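Local coordinates for protein BIFUNCTIONAL PROTEIN Proline utilization A (PutA) (Corynebacterium freiburgense, PDB 5UX5) that probably oxidises proline with FAD to pyrroline-5-carboxylate and, after hydrolysis, the resulting semialdehyde with NAD to glutamate, with one enzyme carrying both active sites, at residues E325-R339 with F444-E456. Numbering follows the deposited sequence.
Sequences EVDANFLRMMDYILR and FRESVAQRWKVAE. With FAD (flavin-adenine dinucleotide), chain E.
Asp-335 and Arg-451 form a salt bridge joining helix 323-337 of the proline dehydrogenase barrel, a TIM-barrel relative, to the 444-456 segment; the axes of 325-337 and 444-450 cross at -59°. NH1 of Arg-451 meets OD2 of Asp-335 at 2.8 Å, nearly along the C-O axis, with the two planes only 21° apart. NE of Arg-451 donates in plane to a lone pair of Val-448 O, which fixes the guanidinium's rotation; its NH2, less surely placed, forms a salt bridge with Glu-18.

One turn back, NH2 of Arg-332 reaches Ala-455 O (2.9 Å) from above the carbonyl plane. NE and NH2 of Arg-332 also grip Asn-329 OD1 side-on, while CG2 of Val-454 lies over one guanidinium face, 3.5 Å above its centre. The Arg-332 chain runs past the indole of Trp-452, its CG 3.6 Å from CZ3, then bends at chi3 (55°), turning the guanidinium toward these partners.

The two segment axes approach to 7.8 Å, and the CA atoms of Ala-328 and Ser-447 are 4.4 Å apart; their small side chains are consistent with this closeness. Ala-328 CB touches Val-454 CG1, and Leu-331 packs against Val-448. On the same helix, Val-326 brings CG2 to 3.2 Å from N3A of the FAD adenine.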
loop_
_atom_site.group_PDB
_atom_site.type_symbol
_atom_site.label_atom_id
_atom_site.label_comp_id
_atom_site.label_asym_id
_atom_site.label_seq_id
_atom_site.Cartn_x
_atom_site.Cartn_y
_atom_site.Cartn_z
ATOM N N GLU A 325 6.792 22.739 18.054
ATOM C CA GLU A 325 5.993 23.432 17.052
ATOM C C GLU A 325 4.504 23.270 17.345
ATOM O O GLU A 325 3.708 24.193 17.141
ATOM C CB GLU A 325 6.364 22.913 15.671
ATOM C CG GLU A 325 7.809 23.190 15.317
ATOM C CD GLU A 325 8.262 22.421 14.108
ATOM O OE1 GLU A 325 8.716 21.262 14.258
ATOM O OE2 GLU A 325 8.148 22.973 12.996
ATOM N N VAL A 326 4.128 22.116 17.874
ATOM C CA VAL A 326 2.741 21.840 18.195
ATOM C C VAL A 326 2.281 22.738 19.326
ATOM O O VAL A 326 1.211 23.359 19.264
ATOM C CB VAL A 326 2.584 20.361 18.559
ATOM C CG1 VAL A 326 1.157 20.100 18.930
ATOM C CG2 VAL A 326 3.048 19.497 17.399
ATOM N N ASP A 327 3.060 22.776 20.405
ATOM C CA ASP A 327 2.723 23.657 21.512
ATOM C C ASP A 327 2.613 25.102 21.044
ATOM O O ASP A 327 1.729 25.839 21.490
ATOM C CB ASP A 327 3.775 23.525 22.609
ATOM C CG ASP A 327 3.632 22.248 23.393
ATOM O OD1 ASP A 327 2.517 21.674 23.431
ATOM O OD2 ASP A 327 4.618 21.855 24.033
ATOM N N ALA A 328 3.482 25.503 20.107
ATOM C CA ALA A 328 3.484 26.866 19.588
ATOM C C ALA A 328 2.224 27.154 18.790
ATOM O O ALA A 328 1.586 28.199 18.975
ATOM C CB ALA A 328 4.722 27.098 18.724
ATOM N N ASN A 329 1.883 26.264 17.857
ATOM C CA ASN A 329 0.706 26.475 17.027
ATOM C C ASN A 329 -0.571 26.406 17.855
ATOM O O ASN A 329 -1.555 27.082 17.537
ATOM C CB ASN A 329 0.680 25.440 15.898
ATOM C CG ASN A 329 -0.319 25.788 14.805
ATOM O OD1 ASN A 329 -0.442 26.946 14.418
ATOM N ND2 ASN A 329 -1.017 24.786 14.291
ATOM N N PHE A 330 -0.589 25.576 18.898
ATOM C CA PHE A 330 -1.727 25.557 19.802
ATOM C C PHE A 330 -1.936 26.942 20.405
ATOM O O PHE A 330 -3.064 27.436 20.479
ATOM C CB PHE A 330 -1.495 24.498 20.880
ATOM C CG PHE A 330 -2.735 24.028 21.582
ATOM C CD1 PHE A 330 -3.529 23.041 21.031
ATOM C CD2 PHE A 330 -3.105 24.564 22.814
ATOM C CE1 PHE A 330 -4.668 22.596 21.707
ATOM C CE2 PHE A 330 -4.232 24.124 23.483
ATOM C CZ PHE A 330 -5.003 23.137 22.934
ATOM N N LEU A 331 -0.848 27.608 20.795
ATOM C CA LEU A 331 -0.973 28.965 21.312
ATOM C C LEU A 331 -1.327 29.954 20.210
ATOM O O LEU A 331 -2.061 30.914 20.459
ATOM C CB LEU A 331 0.313 29.385 22.014
ATOM C CG LEU A 331 0.730 28.603 23.260
ATOM C CD1 LEU A 331 2.169 28.909 23.567
ATOM C CD2 LEU A 331 -0.069 29.050 24.429
ATOM N N ARG A 332 -0.806 29.762 18.992
ATOM C CA ARG A 332 -1.156 30.690 17.913
ATOM C C ARG A 332 -2.639 30.612 17.573
ATOM O O ARG A 332 -3.297 31.644 17.388
ATOM C CB ARG A 332 -0.321 30.439 16.661
ATOM C CG ARG A 332 -0.700 31.363 15.496
ATOM C CD ARG A 332 0.218 31.209 14.275
ATOM N NE ARG A 332 0.277 29.815 13.832
ATOM C CZ ARG A 332 0.915 29.366 12.748
ATOM N NH1 ARG A 332 1.573 30.191 11.959
ATOM N NH2 ARG A 332 0.901 28.073 12.459
ATOM N N MET A 333 -3.190 29.404 17.490
ATOM C CA MET A 333 -4.592 29.296 17.121
ATOM C C MET A 333 -5.498 29.842 18.213
ATOM O O MET A 333 -6.496 30.511 17.926
ATOM C CB MET A 333 -4.946 27.854 16.779
ATOM C CG MET A 333 -4.159 27.328 15.596
ATOM S SD MET A 333 -4.956 25.941 14.763
ATOM C CE MET A 333 -5.047 24.779 16.086
ATOM N N MET A 334 -5.156 29.573 19.467
ATOM C CA MET A 334 -5.870 30.153 20.597
ATOM C C MET A 334 -5.842 31.678 20.528
ATOM O O MET A 334 -6.885 32.347 20.592
ATOM C CB MET A 334 -5.207 29.646 21.867
ATOM C CG MET A 334 -5.778 30.028 23.149
ATOM S SD MET A 334 -4.635 29.288 24.311
ATOM C CE MET A 334 -3.236 30.315 24.004
ATOM N N ASP A 335 -4.643 32.230 20.355
ATOM C CA ASP A 335 -4.431 33.666 20.266
ATOM C C ASP A 335 -5.335 34.311 19.225
ATOM O O ASP A 335 -5.918 35.375 19.460
ATOM C CB ASP A 335 -2.962 33.878 19.896
ATOM C CG ASP A 335 -2.430 35.222 20.291
ATOM O OD1 ASP A 335 -3.093 36.253 20.024
ATOM O OD2 ASP A 335 -1.309 35.223 20.847
ATOM N N TYR A 336 -5.439 33.691 18.055
ATOM C CA TYR A 336 -6.143 34.295 16.934
ATOM C C TYR A 336 -7.648 34.336 17.184
ATOM O O TYR A 336 -8.321 35.315 16.831
ATOM C CB TYR A 336 -5.818 33.502 15.669
ATOM C CG TYR A 336 -6.542 33.899 14.388
ATOM C CD1 TYR A 336 -7.855 33.509 14.140
ATOM C CD2 TYR A 336 -5.873 34.593 13.385
ATOM C CE1 TYR A 336 -8.497 33.859 12.960
ATOM C CE2 TYR A 336 -6.498 34.938 12.199
ATOM C CZ TYR A 336 -7.814 34.573 11.989
ATOM O OH TYR A 336 -8.422 34.927 10.799
ATOM N N ILE A 337 -8.191 33.283 17.796
ATOM C CA ILE A 337 -9.623 33.032 17.731
ATOM C C ILE A 337 -10.322 33.634 18.947
ATOM O O ILE A 337 -11.504 33.997 18.871
ATOM C CB ILE A 337 -9.887 31.513 17.592
ATOM C CG1 ILE A 337 -11.233 31.237 16.930
ATOM C CG2 ILE A 337 -9.795 30.811 18.919
ATOM C CD1 ILE A 337 -11.306 31.787 15.549
ATOM N N LEU A 338 -9.606 33.754 20.071
ATOM C CA LEU A 338 -10.163 34.325 21.302
ATOM C C LEU A 338 -10.064 35.856 21.307
ATOM O O LEU A 338 -9.357 36.472 22.108
ATOM C CB LEU A 338 -9.479 33.732 22.522
ATOM C CG LEU A 338 -10.043 32.402 22.975
ATOM C CD1 LEU A 338 -9.318 31.980 24.224
ATOM C CD2 LEU A 338 -11.548 32.519 23.214
ATOM N N ARG A 339 -10.863 36.468 20.437
ATOM C CA ARG A 339 -10.970 37.907 20.253
ATOM C C ARG A 339 -12.434 38.265 20.109
ATOM O O ARG A 339 -13.261 37.412 19.763
ATOM C CB ARG A 339 -10.261 38.394 18.990
ATOM C CG ARG A 339 -8.945 37.845 18.860
ATOM C CD ARG A 339 -8.149 38.515 17.788
ATOM N NE ARG A 339 -6.817 37.986 17.979
ATOM C CZ ARG A 339 -5.710 38.592 17.637
ATOM N NH1 ARG A 339 -5.751 39.780 17.061
ATOM N NH2 ARG A 339 -4.562 37.991 17.879
ATOM N N PHE A 444 7.128 26.068 27.950
ATOM C CA PHE A 444 5.991 26.938 27.651
ATOM C C PHE A 444 6.456 28.321 27.219
ATOM O O PHE A 444 5.960 28.864 26.225
ATOM C CB PHE A 444 5.053 27.043 28.861
ATOM C CG PHE A 444 4.157 28.259 28.829
ATOM C CD1 PHE A 444 3.102 28.342 27.928
ATOM C CD2 PHE A 444 4.382 29.335 29.690
ATOM C CE1 PHE A 444 2.271 29.479 27.894
ATOM C CE2 PHE A 444 3.564 30.482 29.666
ATOM C CZ PHE A 444 2.510 30.555 28.773
ATOM N N ARG A 445 7.393 28.914 27.969
ATOM C CA ARG A 445 7.981 30.191 27.571
ATOM C C ARG A 445 8.436 30.159 26.117
ATOM O O ARG A 445 8.190 31.099 25.350
ATOM C CB ARG A 445 9.165 30.532 28.475
ATOM C CG ARG A 445 8.811 30.904 29.914
ATOM C CD ARG A 445 10.070 31.306 30.691
ATOM N NE ARG A 445 9.994 30.920 32.090
ATOM C CZ ARG A 445 9.461 31.681 33.033
ATOM N NH1 ARG A 445 8.953 32.867 32.718
ATOM N NH2 ARG A 445 9.433 31.251 34.287
ATOM N N GLU A 446 9.100 29.075 25.719
ATOM C CA GLU A 446 9.607 28.986 24.357
ATOM C C GLU A 446 8.469 28.912 23.347
ATOM O O GLU A 446 8.574 29.472 22.248
ATOM C CB GLU A 446 10.540 27.779 24.221
ATOM C CG GLU A 446 11.341 27.750 22.911
ATOM C CD GLU A 446 12.288 28.942 22.764
ATOM O OE1 GLU A 446 12.855 29.378 23.791
ATOM O OE2 GLU A 446 12.458 29.451 21.627
ATOM N N SER A 447 7.386 28.203 23.677
ATOM C CA SER A 447 6.289 28.112 22.721
ATOM C C SER A 447 5.577 29.449 22.561
ATOM O O SER A 447 5.022 29.730 21.494
ATOM C CB SER A 447 5.314 27.022 23.145
ATOM O OG SER A 447 4.764 27.313 24.408
ATOM N N VAL A 448 5.594 30.290 23.596
ATOM C CA VAL A 448 5.038 31.635 23.476
ATOM C C VAL A 448 5.824 32.451 22.451
ATOM O O VAL A 448 5.244 33.200 21.651
ATOM C CB VAL A 448 5.006 32.316 24.860
ATOM C CG1 VAL A 448 4.719 33.821 24.739
ATOM C CG2 VAL A 448 3.979 31.643 25.751
ATOM N N ALA A 449 7.151 32.303 22.448
ATOM C CA ALA A 449 7.995 33.038 21.513
ATOM C C ALA A 449 7.880 32.512 20.077
ATOM O O ALA A 449 7.987 33.299 19.126
ATOM C CB ALA A 449 9.449 32.990 21.984
ATOM N N GLN A 450 7.680 31.198 19.883
ATOM C CA GLN A 450 7.620 30.671 18.525
ATOM C C GLN A 450 6.228 30.735 17.911
ATOM O O GLN A 450 6.094 30.508 16.704
ATOM C CB GLN A 450 8.116 29.222 18.491
ATOM C CG GLN A 450 9.569 29.079 18.871
ATOM C CD GLN A 450 10.487 30.010 18.073
ATOM O OE1 GLN A 450 10.429 30.066 16.840
ATOM N NE2 GLN A 450 11.337 30.748 18.785
ATOM N N ARG A 451 5.217 31.090 18.704
ATOM C CA ARG A 451 3.812 31.101 18.299
ATOM C C ARG A 451 3.553 31.620 16.885
ATOM O O ARG A 451 2.849 30.982 16.105
ATOM C CB ARG A 451 3.063 31.940 19.337
ATOM C CG ARG A 451 1.782 32.579 18.896
ATOM C CD ARG A 451 1.267 33.484 20.002
ATOM N NE ARG A 451 2.382 34.050 20.749
ATOM C CZ ARG A 451 2.368 35.239 21.344
ATOM N NH1 ARG A 451 1.291 36.009 21.299
ATOM N NH2 ARG A 451 3.444 35.651 21.988
ATOM N N TRP A 452 4.113 32.771 16.520
ATOM C CA TRP A 452 3.836 33.349 15.205
ATOM C C TRP A 452 4.822 32.912 14.134
ATOM O O TRP A 452 4.608 33.202 12.955
ATOM C CB TRP A 452 3.851 34.880 15.287
ATOM C CG TRP A 452 2.982 35.444 16.383
ATOM C CD1 TRP A 452 3.396 36.116 17.500
ATOM C CD2 TRP A 452 1.550 35.384 16.462
ATOM N NE1 TRP A 452 2.317 36.468 18.268
ATOM C CE2 TRP A 452 1.173 36.030 17.653
ATOM C CE3 TRP A 452 0.556 34.847 15.644
ATOM C CZ2 TRP A 452 -0.161 36.149 18.041
ATOM C CZ3 TRP A 452 -0.749 34.968 16.029
ATOM C CH2 TRP A 452 -1.104 35.617 17.216
ATOM N N LYS A 453 5.893 32.233 14.521
ATOM C CA LYS A 453 6.982 31.910 13.618
ATOM C C LYS A 453 6.889 30.506 13.028
ATOM O O LYS A 453 7.495 30.249 11.988
ATOM C CB LYS A 453 8.306 32.104 14.366
ATOM C CG LYS A 453 8.362 33.472 15.098
ATOM C CD LYS A 453 9.675 33.739 15.829
ATOM C CE LYS A 453 9.984 35.214 15.832
ATOM N NZ LYS A 453 11.379 35.527 15.377
ATOM N N VAL A 454 6.112 29.613 13.642
ATOM C CA VAL A 454 5.951 28.255 13.132
ATOM C C VAL A 454 5.261 28.276 11.773
ATOM O O VAL A 454 4.569 29.229 11.404
ATOM C CB VAL A 454 5.163 27.406 14.135
ATOM C CG1 VAL A 454 6.015 27.171 15.379
ATOM C CG2 VAL A 454 3.836 28.074 14.456
ATOM N N ALA A 455 5.476 27.216 11.004
ATOM C CA ALA A 455 4.978 27.241 9.643
ATOM C C ALA A 455 3.461 27.201 9.637
ATOM O O ALA A 455 2.818 26.887 10.635
ATOM C CB ALA A 455 5.511 26.067 8.841
ATOM N N GLU A 456 2.887 27.534 8.482
ATOM C CA GLU A 456 1.453 27.412 8.302
ATOM C C GLU A 456 1.049 26.712 7.020
ATOM O O GLU A 456 -0.118 26.333 6.906
ATOM C CB GLU A 456 0.776 28.792 8.349
ATOM C CG GLU A 456 1.063 29.737 7.193
ATOM C CD GLU A 456 0.262 31.033 7.327
ATOM O OE1 GLU A 456 -0.857 31.125 6.751
ATOM O OE2 GLU A 456 0.740 31.948 8.051
HETATM P PA FAD E . 0.774 17.431 25.820
HETATM O O1A FAD E . 1.866 16.520 26.479
HETATM O O2A FAD E . 0.892 18.878 25.935
HETATM O O5B FAD E . 0.577 17.333 24.354
HETATM C C5B FAD E . 0.842 16.111 23.691
HETATM C C4B FAD E . 0.633 16.317 22.202
HETATM O O4B FAD E . 1.751 16.919 21.617
HETATM C C3B FAD E . 0.425 15.039 21.453
HETATM O O3B FAD E . -0.853 14.513 21.500
HETATM C C2B FAD E . 0.825 15.417 20.072
HETATM O O2B FAD E . -0.246 15.899 19.346
HETATM C C1B FAD E . 1.914 16.422 20.308
HETATM N N9A FAD E . 3.248 15.860 20.158
HETATM C C8A FAD E . 3.954 15.139 21.112
HETATM N N7A FAD E . 5.144 14.762 20.604
HETATM C C5A FAD E . 5.297 15.223 19.301
HETATM C C6A FAD E . 6.314 15.143 18.330
HETATM N N6A FAD E . 7.569 14.439 18.536
HETATM N N1A FAD E . 6.119 15.733 17.140
HETATM C C2A FAD E . 4.949 16.393 16.872
HETATM N N3A FAD E . 3.941 16.488 17.796
HETATM C C4A FAD E . 4.079 15.925 19.001
HETATM N N1 FAD E . -7.272 14.183 19.282
HETATM C C2 FAD E . -7.629 14.187 17.885
HETATM O O2 FAD E . -6.642 13.958 16.956
HETATM N N3 FAD E . -8.968 14.355 17.511
HETATM C C4 FAD E . -9.972 14.567 18.458
HETATM O O4 FAD E . -11.286 14.745 18.062
HETATM C C4X FAD E . -9.596 14.727 19.900
HETATM N N5 FAD E . -10.514 15.107 20.872
HETATM C C5X FAD E . -10.116 15.295 22.203
HETATM C C6 FAD E . -11.040 15.675 23.194
HETATM C C7 FAD E . -10.610 15.845 24.504
HETATM C C7M FAD E . -11.573 16.240 25.585
HETATM C C8 FAD E . -9.292 15.668 24.844
HETATM C C8M FAD E . -8.836 15.855 26.255
HETATM C C9 FAD E . -8.375 15.292 23.873
HETATM C C9A FAD E . -8.787 15.110 22.566
HETATM N N10 FAD E . -7.811 14.741 21.594
HETATM C C10 FAD E . -8.199 14.543 20.252
HETATM C "C1'" FAD E . -6.416 14.502 22.008
HETATM C "C2'" FAD E . -5.439 15.628 21.800
HETATM O "O2'" FAD E . -5.253 15.805 20.442
HETATM C "C3'" FAD E . -4.137 15.247 22.538
HETATM O "O3'" FAD E . -3.625 14.121 21.937
HETATM C "C4'" FAD E . -4.217 14.966 24.043
HETATM O "O4'" FAD E . -5.269 15.607 24.668
HETATM C "C5'" FAD E . -2.882 15.198 24.788
HETATM O "O5'" FAD E . -2.212 16.420 24.503
HETATM P P FAD E . -2.006 17.621 25.571
HETATM O O1P FAD E . -2.394 19.081 25.122
HETATM O O2P FAD E . -2.748 16.967 26.799
HETATM O O3P FAD E . -0.608 17.349 26.344
#